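Local coordinates for protein beta-1,3-xylanase (Alcaligenes sp., PDB 2COV) that binds beta-1,3-xylan as the family 31 carbohydrate-binding module of a beta-1,3-xylanase, probably holding the enzyme on its substrate, at residues H27-K30 / G31-A34; G48-N52 / G53-K57. One frame throughout, in Å; residues are numbered along the deposited sequence.

Contact 1. Residues H27-K30 / G31-A34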
# COMPACT_ATOMS: atom_id res chain seq x y z
N HIS A 27 -15.68 1.92 -14.53
CA HIS A 27 -16.53 1.72 -13.40
C HIS A 27 -17.74 2.67 -13.52
O HIS A 27 -17.57 3.88 -13.58
CB HIS A 27 -15.86 1.94 -12.05
CG HIS A 27 -16.55 1.22 -10.91
ND1 HIS A 27 -17.88 1.42 -10.60
CD2 HIS A 27 -16.13 0.19 -10.13
CE1 HIS A 27 -18.22 0.57 -9.63
NE2 HIS A 27 -17.17 -0.19 -9.31
N VAL A 28 -18.93 2.12 -13.54
CA VAL A 28 -20.16 2.90 -13.51
C VAL A 28 -20.18 3.78 -12.25
O VAL A 28 -19.75 3.39 -11.17
CB VAL A 28 -21.39 1.96 -13.55
CG1 VAL A 28 -22.71 2.73 -13.39
CG2 VAL A 28 -21.40 1.25 -14.88
N ASP A 29 -20.67 5.01 -12.40
CA ASP A 29 -20.78 5.94 -11.24
C ASP A 29 -21.68 5.38 -10.17
O ASP A 29 -22.85 5.12 -10.44
CB ASP A 29 -21.34 7.26 -11.79
CG ASP A 29 -21.37 8.34 -10.77
OD1 ASP A 29 -20.75 8.18 -9.70
OD2 ASP A 29 -21.97 9.38 -11.11
N LYS A 30 -21.20 5.27 -8.94
CA LYS A 30 -22.00 4.82 -7.77
C LYS A 30 -22.16 5.94 -6.75
O LYS A 30 -22.60 5.71 -5.62
CB LYS A 30 -21.32 3.65 -7.09
CG LYS A 30 -21.11 2.43 -7.97
CD LYS A 30 -22.30 2.05 -8.74
CE LYS A 30 -23.44 1.67 -7.88
NZ LYS A 30 -24.44 0.82 -8.63
N GLY A 31 -21.82 7.17 -7.13
CA GLY A 31 -22.23 8.31 -6.31
C GLY A 31 -21.17 8.97 -5.50
O GLY A 31 -21.44 9.93 -4.78
N TRP A 32 -19.94 8.52 -5.60
CA TRP A 32 -18.82 9.08 -4.83
C TRP A 32 -18.64 10.56 -5.11
O TRP A 32 -18.91 10.99 -6.23
CB TRP A 32 -17.54 8.39 -5.17
CG TRP A 32 -17.59 6.89 -5.22
CD1 TRP A 32 -17.45 6.04 -4.19
CD2 TRP A 32 -17.67 6.11 -6.38
NE1 TRP A 32 -17.51 4.77 -4.65
CE2 TRP A 32 -17.63 4.78 -5.99
CE3 TRP A 32 -17.78 6.40 -7.75
CZ2 TRP A 32 -17.67 3.74 -6.91
CZ3 TRP A 32 -17.78 5.38 -8.64
CH2 TRP A 32 -17.77 4.09 -8.22
N SER A 33 -18.07 11.31 -4.19
CA SER A 33 -17.75 12.69 -4.51
C SER A 33 -16.77 12.78 -5.69
O SER A 33 -16.89 13.65 -6.50
CB SER A 33 -17.23 13.40 -3.26
OG SER A 33 -16.18 12.70 -2.62
N ALA A 34 -15.79 11.89 -5.76
CA ALA A 34 -15.02 11.69 -6.96
C ALA A 34 -14.32 12.95 -7.43
O ALA A 34 -14.24 13.25 -8.61
CB ALA A 34 -15.82 11.02 -8.03
O HOH W 1 -18.98 9.90 -8.73

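Contact 2. Residues G48-N52 / G53-K57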
# COMPACT_ATOMS: atom_id res chain seq x y z
N GLY A 48 -9.28 8.75 -14.76
CA GLY A 48 -10.38 8.35 -15.58
C GLY A 48 -11.13 9.56 -16.12
O GLY A 48 -11.27 10.53 -15.45
N ASN A 49 -11.70 9.39 -17.29
CA ASN A 49 -12.63 10.35 -17.82
C ASN A 49 -14.05 9.89 -17.52
O ASN A 49 -14.39 8.76 -17.69
CB ASN A 49 -12.49 10.39 -19.34
CG ASN A 49 -11.15 11.00 -19.77
OD1 ASN A 49 -10.69 11.97 -19.20
ND2 ASN A 49 -10.59 10.47 -20.82
N LYS A 50 -14.90 10.76 -17.01
CA LYS A 50 -16.27 10.45 -16.73
C LYS A 50 -17.10 10.80 -17.94
O LYS A 50 -17.18 11.96 -18.36
CB LYS A 50 -16.74 11.18 -15.47
CG LYS A 50 -17.98 10.61 -14.93
CD LYS A 50 -18.61 11.44 -13.84
CE LYS A 50 -19.75 10.64 -13.23
NZ LYS A 50 -20.50 11.52 -12.26
N SER A 51 -17.76 9.78 -18.52
CA SER A 51 -18.63 9.97 -19.69
C SER A 51 -19.69 8.99 -19.72
O SER A 51 -19.45 7.80 -19.46
CB SER A 51 -17.79 9.95 -20.99
OG SER A 51 -18.53 10.24 -22.15
N ASN A 52 -20.90 9.41 -20.00
CA ASN A 52 -22.02 8.50 -20.11
C ASN A 52 -22.20 7.59 -18.94
O ASN A 52 -22.52 6.40 -19.09
CB ASN A 52 -21.94 7.80 -21.46
CG ASN A 52 -22.41 8.75 -22.57
OD1 ASN A 52 -23.55 9.15 -22.57
ND2 ASN A 52 -21.50 9.12 -23.50
N GLY A 53 -21.99 8.15 -17.75
CA GLY A 53 -22.34 7.44 -16.56
C GLY A 53 -21.24 6.55 -15.95
O GLY A 53 -21.53 5.92 -14.95
N ALA A 54 -20.03 6.57 -16.50
CA ALA A 54 -18.96 5.73 -16.02
C ALA A 54 -17.66 6.49 -16.12
O ALA A 54 -17.44 7.30 -17.04
CB ALA A 54 -18.89 4.44 -16.86
N PHE A 55 -16.76 6.12 -15.24
CA PHE A 55 -15.38 6.53 -15.27
C PHE A 55 -14.61 5.58 -16.13
O PHE A 55 -14.71 4.39 -15.87
CB PHE A 55 -14.79 6.58 -13.87
CG PHE A 55 -15.47 7.60 -12.96
CD1 PHE A 55 -16.52 7.22 -12.17
CD2 PHE A 55 -15.00 8.89 -12.91
CE1 PHE A 55 -17.13 8.15 -11.34
CE2 PHE A 55 -15.63 9.85 -12.09
CZ PHE A 55 -16.66 9.44 -11.31
N ARG A 56 -13.81 6.03 -17.10
CA ARG A 56 -13.30 5.14 -18.10
C ARG A 56 -11.96 5.57 -18.65
O ARG A 56 -11.68 6.78 -18.70
CB ARG A 56 -14.28 4.97 -19.19
CG ARG A 56 -14.76 6.11 -19.92
CD ARG A 56 -16.23 5.68 -20.82
NE ARG A 56 -17.62 5.79 -20.44
CZ ARG A 56 -18.43 4.83 -20.79
NH1 ARG A 56 -19.68 4.87 -20.47
NH2 ARG A 56 -17.92 3.68 -21.42
N LYS A 57 -11.11 4.60 -19.03
CA LYS A 57 -9.87 4.89 -19.68
C LYS A 57 -9.45 3.67 -20.51
O LYS A 57 -9.80 2.56 -20.17
CB LYS A 57 -8.75 5.25 -18.69
CG LYS A 57 -7.64 6.20 -19.27
CD LYS A 57 -8.18 7.58 -19.52
CE LYS A 57 -7.08 8.46 -20.14
NZ LYS A 57 -7.54 9.65 -20.78

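Contact 1. Residues H27-K30 / G31-A34
A local aromatic contact within one continuous stretch folds the loop after strand 22-28 back on the strand's end, where the indole of W32 meets H27 and K30. The edge of W32 is aimed at the face of the H27 imidazole in a T-shaped pair, with planes at 76° and CH2 of W32 3.6 Å from ND1 of H27. The imidazole is fixed in its rotation by ND1 donating to O of V28 over 2.8 Å, nearly in the ring plane. Over one face of the indole lies K30: its backbone N sits 3.4 Å from CZ3 of W32, and its CB makes a CH-pi contact 3.9 Å from the centroid of the six-membered ring of W32. With CG anti to the carbonyl carbon (chi1 -59°), K30 also lays CG along the CZ2-CH2 rim before the chain bends away to a salt bridge with D12. D29 OD1 takes the N-H of G31 at 3.0 Å from above the carboxylate plane, an Asx turn. A water donates to both OD1 of D29 and O of W32, closing a second link; OD2 of D29 is paired with K50. Strands 66-75, 54-60 and 80-89 all contribute side chains to the surroundings: F71, F55 and Q82 touch the indole, and F71 also meets the ring of H27.

Contact 2. Residues G48-N52 / G53-K57
A tight beta hairpin joins strands 44-51 and 54-60 through a type I' turn from S51 to A54, with N52 and G53 at its corners. S51 N donates to O of A54 over 2.9 Å, and A54 N returns a longer bond to O of S51 at 3.3 Å; N49 and R56 form the next hydrogen-bonded pair. Between them, in the non-hydrogen-bonded pair, K50 runs its aliphatic chain over one face of F55, CG lying 4.0 Å from the centroid of the F55 ring. K50 CG stands anti to the backbone N (chi1 -164°) and the chain stays extended, keeping CD and CE near CZ of F55 while NZ reaches D29. On the other face of the hairpin R56 turns back toward the bend. Its guanidinium grips one atom side-on, with NE 2.9 Å and NH1 3.1 Å from O of S51, which lies almost in the guanidinium plane. Replaced by an alanine, R56 would take its three nitrogens with it, and O of S51 would probably be left with the long bond from A54 as its one hairpin donor, while the carbonyl O of N96 would lose its bond from NH2. O of S51 takes three N-H groups, the two of R56 tilted from the carbonyl plane and that of A54 from well above it, and the arginine's positive charge is likely to polarise this carbonyl.

Contact 1, at the end of strand 22-28 and in the loop after it, adjoins the hairpin of contact 2 because strands 22-28 and 54-60 are neighbours; the centres are about 10 Å apart. D29 and the hairpin meet twice: its backbone N approaches O of G53 at 2.8 Å, a probable hydrogen bond, and its OD2 lies 2.8 Å from NZ of K50 in their salt bridge. One carboxylate thus serves both turns, OD1 holding the turn at 29-32 and OD2 the lysine that lies over F55. On the apolar side, CB of A34 packs 3.7 Å from CZ of F55, and F71 also meets the F55 ring. Neither contact can be assigned to the xylan-binding surface from its geometry alone.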